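Local coordinates for protein ABC transporter (Caldanaerobius, PDB 4G68) that probably serves as the extracellular solute-binding protein of an ABC transporter, capturing xylan-derived sugars for uptake by a thermophilic bacterium, at residues Asp125-Gln130 against Pro358-Asp363; Asp97-Trp102 against Ala322-Ala327. One frame throughout, in Å; residues are numbered along the deposited sequence.

Interaction 1. Residues Asp125-Gln130 against Pro358-Asp363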
loop_
_atom_site.group_PDB
_atom_site.type_symbol
_atom_site.label_atom_id
_atom_site.label_comp_id
_atom_site.label_asym_id
_atom_site.label_seq_id
_atom_site.Cartn_x
_atom_site.Cartn_y
_atom_site.Cartn_z
ATOM N N ASP C 125 -1.116 -27.396 -10.073
ATOM C CA ASP C 125 -2.478 -27.774 -10.406
ATOM C C ASP C 125 -3.074 -26.799 -11.374
ATOM O O ASP C 125 -4.302 -26.871 -11.608
ATOM C CB ASP C 125 -3.356 -27.869 -9.123
ATOM C CG ASP C 125 -3.476 -26.534 -8.363
ATOM O OD1 ASP C 125 -2.745 -25.566 -8.654
ATOM O OD2 ASP C 125 -4.313 -26.453 -7.460
ATOM N N GLY C 126 -2.235 -25.906 -11.935
ATOM C CA GLY C 126 -2.751 -24.829 -12.815
ATOM C C GLY C 126 -3.197 -23.510 -12.130
ATOM O O GLY C 126 -3.638 -22.573 -12.808
ATOM N N THR C 127 -3.097 -23.433 -10.802
ATOM C CA THR C 127 -3.391 -22.191 -10.065
ATOM C C THR C 127 -2.651 -20.987 -10.664
ATOM O O THR C 127 -3.256 -19.933 -10.814
ATOM C CB THR C 127 -3.007 -22.307 -8.572
ATOM O OG1 THR C 127 -3.849 -23.255 -7.907
ATOM C CG2 THR C 127 -3.140 -20.953 -7.846
ATOM N N LYS C 128 -1.364 -21.136 -11.040
ATOM C CA LYS C 128 -0.613 -19.953 -11.499
ATOM C C LYS C 128 -1.319 -19.191 -12.637
ATOM O O LYS C 128 -1.304 -17.948 -12.709
ATOM C CB LYS C 128 0.792 -20.329 -11.909
ATOM C CG LYS C 128 1.677 -20.757 -10.756
ATOM C CD LYS C 128 3.074 -21.133 -11.264
ATOM C CE LYS C 128 4.010 -21.394 -10.099
ATOM N NZ LYS C 128 5.434 -21.662 -10.476
ATOM N N ASP C 129 -1.948 -19.966 -13.505
ATOM C CA ASP C 129 -2.542 -19.475 -14.738
ATOM C C ASP C 129 -3.771 -18.656 -14.475
ATOM O O ASP C 129 -4.249 -17.947 -15.354
ATOM C CB ASP C 129 -2.863 -20.663 -15.643
ATOM C CG ASP C 129 -1.611 -21.413 -16.032
ATOM O OD1 ASP C 129 -0.549 -20.725 -16.137
ATOM O OD2 ASP C 129 -1.668 -22.675 -16.184
ATOM N N GLN C 130 -4.264 -18.738 -13.253
ATOM C CA GLN C 130 -5.442 -17.989 -12.849
ATOM C C GLN C 130 -5.081 -16.629 -12.301
ATOM O O GLN C 130 -5.987 -15.820 -11.995
ATOM C CB GLN C 130 -6.199 -18.779 -11.782
ATOM C CG GLN C 130 -6.690 -20.147 -12.264
ATOM C CD GLN C 130 -7.553 -20.801 -11.251
ATOM O OE1 GLN C 130 -7.073 -21.347 -10.279
ATOM N NE2 GLN C 130 -8.849 -20.742 -11.451
ATOM N N PRO C 358 -6.537 -6.076 -8.230
ATOM C CA PRO C 358 -6.596 -7.543 -8.212
ATOM C C PRO C 358 -5.308 -8.179 -8.708
ATOM O O PRO C 358 -4.687 -7.686 -9.695
ATOM C CB PRO C 358 -7.752 -7.863 -9.190
ATOM C CG PRO C 358 -7.850 -6.671 -10.117
ATOM C CD PRO C 358 -7.540 -5.502 -9.177
ATOM N N ALA C 359 -4.872 -9.249 -8.043
ATOM C CA ALA C 359 -3.751 -10.052 -8.567
ATOM C C ALA C 359 -4.227 -11.207 -9.409
ATOM O O ALA C 359 -3.454 -11.733 -10.254
ATOM C CB ALA C 359 -2.826 -10.586 -7.467
ATOM N N TRP C 360 -5.471 -11.623 -9.175
ATOM C CA TRP C 360 -6.032 -12.754 -9.919
ATOM C C TRP C 360 -6.732 -12.212 -11.119
ATOM O O TRP C 360 -7.140 -11.040 -11.111
ATOM C CB TRP C 360 -7.049 -13.495 -9.085
ATOM C CG TRP C 360 -6.412 -14.282 -7.970
ATOM C CD1 TRP C 360 -5.658 -13.782 -6.892
ATOM C CD2 TRP C 360 -6.382 -15.742 -7.826
ATOM N NE1 TRP C 360 -5.223 -14.812 -6.080
ATOM C CE2 TRP C 360 -5.593 -16.020 -6.607
ATOM C CE3 TRP C 360 -6.883 -16.832 -8.582
ATOM C CZ2 TRP C 360 -5.387 -17.320 -6.147
ATOM C CZ3 TRP C 360 -6.652 -18.127 -8.101
ATOM C CH2 TRP C 360 -5.929 -18.367 -6.910
ATOM N N LYS C 361 -6.867 -13.032 -12.151
ATOM C CA LYS C 361 -7.549 -12.582 -13.386
ATOM C C LYS C 361 -8.993 -12.374 -12.978
ATOM O O LYS C 361 -9.427 -12.916 -11.965
ATOM C CB LYS C 361 -7.434 -13.609 -14.535
ATOM C CG LYS C 361 -6.001 -13.895 -14.948
ATOM C CD LYS C 361 -5.904 -15.144 -15.803
ATOM C CE LYS C 361 -4.584 -15.118 -16.565
ATOM N NZ LYS C 361 -4.427 -16.235 -17.546
ATOM N N TYR C 362 -9.709 -11.557 -13.735
ATOM C CA TYR C 362 -10.979 -11.051 -13.289
ATOM C C TYR C 362 -11.991 -11.012 -14.442
ATOM O O TYR C 362 -12.901 -10.187 -14.443
ATOM C CB TYR C 362 -10.779 -9.669 -12.629
ATOM C CG TYR C 362 -9.928 -8.731 -13.447
ATOM C CD1 TYR C 362 -10.496 -7.959 -14.478
ATOM C CD2 TYR C 362 -8.576 -8.566 -13.170
ATOM C CE1 TYR C 362 -9.733 -7.078 -15.205
ATOM C CE2 TYR C 362 -7.796 -7.678 -13.907
ATOM C CZ TYR C 362 -8.389 -6.930 -14.923
ATOM O OH TYR C 362 -7.636 -6.045 -15.684
ATOM N N ASP C 363 -11.805 -11.918 -15.412
ATOM C CA ASP C 363 -12.773 -12.146 -16.519
ATOM C C ASP C 363 -14.156 -12.567 -16.019
ATOM O O ASP C 363 -15.171 -12.207 -16.627
ATOM C CB ASP C 363 -12.252 -13.231 -17.473
ATOM C CG ASP C 363 -10.868 -12.925 -18.004
ATOM O OD1 ASP C 363 -10.717 -11.973 -18.803
ATOM O OD2 ASP C 363 -9.924 -13.652 -17.626
HETATM O O HOH W 1 -8.736 -15.657 -11.655
#
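Gln130 O is gripped twice: by the backbone N of Lys361, 2.9 Å away with a nearly straight N-H...O angle of 174°, and by water 1, which donates to it and also to Lys361 O, bridging the two backbones. One residue back, Asp129 O takes a 2.8 Å bond from Lys361 NZ, which meets it almost in line with the C=O bond. The lysine chain runs extended beyond CG to reach there, laying CD and CE alongside the same carbonyl, and its positive charge lies at the C-terminal end of the helix-like turn 127-130, where it would probably complement the carbonyls. In the solute-binding-protein fold this joins two loops, one following helix 108-112 and the other following the short strand 357-358. Next to these bonds, the six-membered part of the Trp360 indole lies beside the turn: CZ3 is 3.8 Å from Gln130 CB, and CH2 is 3.9 Å from Thr127 CG2. The Gln130 amide plane stands 70° from the indole. Trp360 NE1 is bonded to Pro149 O, fixing the ring's rotation, while Ala343 and Lys344 of helix 332-353 pack on it. Asp125 OD1 accepts from Thr127 N (3.0 Å), making an Asx turn, and from Thr127 OG1 (2.7 Å); Asp125 OD2 is salt-bridged to Lys340.

Interaction 2. Residues Asp97-Trp102 against Ala322-Ala327; sequences DIFQTW and ALMVSA
With chi1 at 66°, Phe99 sets CG between its own N and carbonyl carbon and swings the ring over the neighbouring strand, while Met324, a selenomethionine with CG beside the backbone N (chi1 -79°), runs extended past it. Met324 CB sits over one face of the ring, 3.4 Å from Phe99 CZ, in a CH-pi contact offset toward the rim. The selenium lies obliquely in a Met-aromatic contact and rests 3.8 Å from Thr101 CG2; Ser326 OG comes at the ring edge, 3.7 Å from Phe99 CE2, its hydrogen bond going to Pro96 O. The two strands are antiparallel neighbours in the mixed sheet of the solute-binding-protein fold. Phe99 and Met324 form a hydrogen-bonded pair, Phe99 N to Met324 O at 2.9 Å and Met324 N to Phe99 O at 2.8 Å; Thr101 and Ala322 form a second, and Ser326 N to Asp97 O extends the pairing at 3.0 Å. On the other face Ile98 CG2 meets Leu323 CB at 4.1 Å, where Leu342 of helix 332-353 touches both, whereas the Phe99 face is packed by Tyr82, Ile86 and Ile90 of helix 79-91. Replacing Phe99 by alanine is likely to leave Met324 CB and the selenium without their aromatic partner and to open a gap against helix 79-91. The contact is buried and its side-chain packing largely apolar, and the backbone N-H and C=O groups of the hydrogen-bonded pairs satisfy one another within this interior.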
loop_
_atom_site.group_PDB
_atom_site.type_symbol
_atom_site.label_atom_id
_atom_site.label_comp_id
_atom_site.label_asym_id
_atom_site.label_seq_id
_atom_site.Cartn_x
_atom_site.Cartn_y
_atom_site.Cartn_z
ATOM N N ASP C 97 -3.367 -20.608 10.895
ATOM C CA ASP C 97 -3.165 -21.476 9.735
ATOM C C ASP C 97 -2.893 -20.620 8.517
ATOM O O ASP C 97 -1.930 -20.881 7.773
ATOM C CB ASP C 97 -4.453 -22.288 9.489
ATOM C CG ASP C 97 -4.738 -23.273 10.591
ATOM O OD1 ASP C 97 -3.922 -24.235 10.752
ATOM O OD2 ASP C 97 -5.740 -23.056 11.316
ATOM N N ILE C 98 -3.735 -19.578 8.343
ATOM C CA ILE C 98 -3.619 -18.655 7.207
ATOM C C ILE C 98 -3.550 -17.216 7.685
ATOM O O ILE C 98 -4.324 -16.814 8.547
ATOM C CB ILE C 98 -4.822 -18.736 6.240
ATOM C CG1 ILE C 98 -5.102 -20.176 5.814
ATOM C CG2 ILE C 98 -4.525 -17.925 4.994
ATOM C CD1 ILE C 98 -6.507 -20.419 5.351
ATOM N N PHE C 99 -2.614 -16.465 7.143
ATOM C CA PHE C 99 -2.457 -15.068 7.510
ATOM C C PHE C 99 -2.167 -14.168 6.322
ATOM O O PHE C 99 -1.325 -14.506 5.478
ATOM C CB PHE C 99 -1.396 -14.886 8.630
ATOM C CG PHE C 99 0.029 -15.223 8.233
ATOM C CD1 PHE C 99 0.921 -14.228 7.753
ATOM C CD2 PHE C 99 0.504 -16.513 8.397
ATOM C CE1 PHE C 99 2.231 -14.551 7.412
ATOM C CE2 PHE C 99 1.807 -16.838 8.067
ATOM C CZ PHE C 99 2.679 -15.854 7.592
ATOM N N GLN C 100 -2.833 -13.005 6.303
ATOM C CA GLN C 100 -2.543 -11.961 5.326
ATOM C C GLN C 100 -1.148 -11.410 5.569
ATOM O O GLN C 100 -0.714 -11.340 6.713
ATOM C CB GLN C 100 -3.566 -10.827 5.488
ATOM C CG GLN C 100 -3.379 -9.627 4.531
ATOM C CD GLN C 100 -4.556 -8.619 4.602
ATOM O OE1 GLN C 100 -5.447 -8.773 5.419
ATOM N NE2 GLN C 100 -4.530 -7.572 3.761
ATOM N N THR C 101 -0.416 -11.071 4.510
ATOM C CA THR C 101 0.916 -10.461 4.711
ATOM C C THR C 101 1.250 -9.506 3.544
ATOM O O THR C 101 0.414 -9.325 2.618
ATOM C CB THR C 101 2.000 -11.532 4.885
ATOM O OG1 THR C 101 3.151 -10.983 5.537
ATOM C CG2 THR C 101 2.376 -12.128 3.523
ATOM N N TRP C 102 2.418 -8.869 3.661
ATOM C CA TRP C 102 3.041 -8.094 2.602
ATOM C C TRP C 102 4.208 -8.872 2.126
ATOM O O TRP C 102 5.106 -9.227 2.883
ATOM C CB TRP C 102 3.481 -6.708 3.066
ATOM C CG TRP C 102 2.287 -5.868 3.461
ATOM C CD1 TRP C 102 1.525 -5.058 2.647
ATOM C CD2 TRP C 102 1.683 -5.779 4.784
ATOM N NE1 TRP C 102 0.498 -4.489 3.348
ATOM C CE2 TRP C 102 0.549 -4.867 4.656
ATOM C CE3 TRP C 102 1.965 -6.338 6.025
ATOM C CZ2 TRP C 102 -0.260 -4.529 5.747
ATOM C CZ3 TRP C 102 1.176 -5.984 7.124
ATOM C CH2 TRP C 102 0.077 -5.110 6.991
ATOM N N ALA C 322 -0.482 -10.683 -0.022
ATOM C CA ALA C 322 -0.488 -12.160 -0.155
ATOM C C ALA C 322 -1.064 -12.811 1.117
ATOM O O ALA C 322 -1.175 -12.149 2.167
ATOM C CB ALA C 322 0.889 -12.722 -0.478
ATOM N N LEU C 323 -1.471 -14.080 0.962
ATOM C CA LEU C 323 -1.828 -14.975 2.077
ATOM C C LEU C 323 -0.716 -16.012 2.257
ATOM O O LEU C 323 -0.268 -16.595 1.281
ATOM C CB LEU C 323 -3.168 -15.682 1.831
ATOM C CG LEU C 323 -4.372 -14.772 1.528
ATOM C CD1 LEU C 323 -5.653 -15.566 1.349
ATOM C CD2 LEU C 323 -4.540 -13.737 2.637
HETATM N N MSE C 324 -0.290 -16.229 3.511
HETATM C CA MSE C 324 0.712 -17.288 3.812
HETATM C C MSE C 324 0.079 -18.314 4.734
HETATM O O MSE C 324 -0.851 -18.009 5.487
HETATM C CB MSE C 324 1.957 -16.627 4.372
HETATM C CG MSE C 324 2.763 -16.033 3.216
HETATM SE SE MSE C 324 4.415 -15.285 4.009
HETATM C CE MSE C 324 5.236 -14.874 2.276
ATOM N N VAL C 325 0.579 -19.543 4.631
ATOM C CA VAL C 325 0.189 -20.663 5.464
ATOM C C VAL C 325 1.365 -20.932 6.410
ATOM O O VAL C 325 2.514 -21.112 5.972
ATOM C CB VAL C 325 -0.076 -21.934 4.588
ATOM C CG1 VAL C 325 -0.234 -23.185 5.459
ATOM C CG2 VAL C 325 -1.328 -21.735 3.694
ATOM N N SER C 326 1.058 -21.012 7.695
ATOM C CA SER C 326 2.094 -21.314 8.704
ATOM C C SER C 326 2.718 -22.700 8.543
ATOM O O SER C 326 2.016 -23.652 8.234
ATOM C CB SER C 326 1.516 -21.162 10.096
ATOM O OG SER C 326 1.431 -19.773 10.347
ATOM N N ALA C 327 4.037 -22.799 8.771
ATOM C CA ALA C 327 4.768 -24.064 8.578
ATOM C C ALA C 327 4.241 -25.110 9.567
ATOM O O ALA C 327 4.180 -26.295 9.242
ATOM C CB ALA C 327 6.284 -23.848 8.775
#

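In the fold
From the N terminus, strand 98-102 comes first, then loop 125-130; strand 317-325 and the loop after strand 357-358 follow much later. Interaction 2 closes a loop of 219 residues from 97-102 to 322-327, and interaction 1 closes one of 227 residues from 125-130 to 358-363, so the two cross rather than nest. Interaction 2 sits in the buried sheet, interaction 1 nearer the surface; their centres lie about 18 Å apart and their nearest atoms about 7 Å, without touching. Helix 332-353 relates them: it packs on Ile98, Leu323 and Val325 in one and on Thr127 and Trp360 in the other.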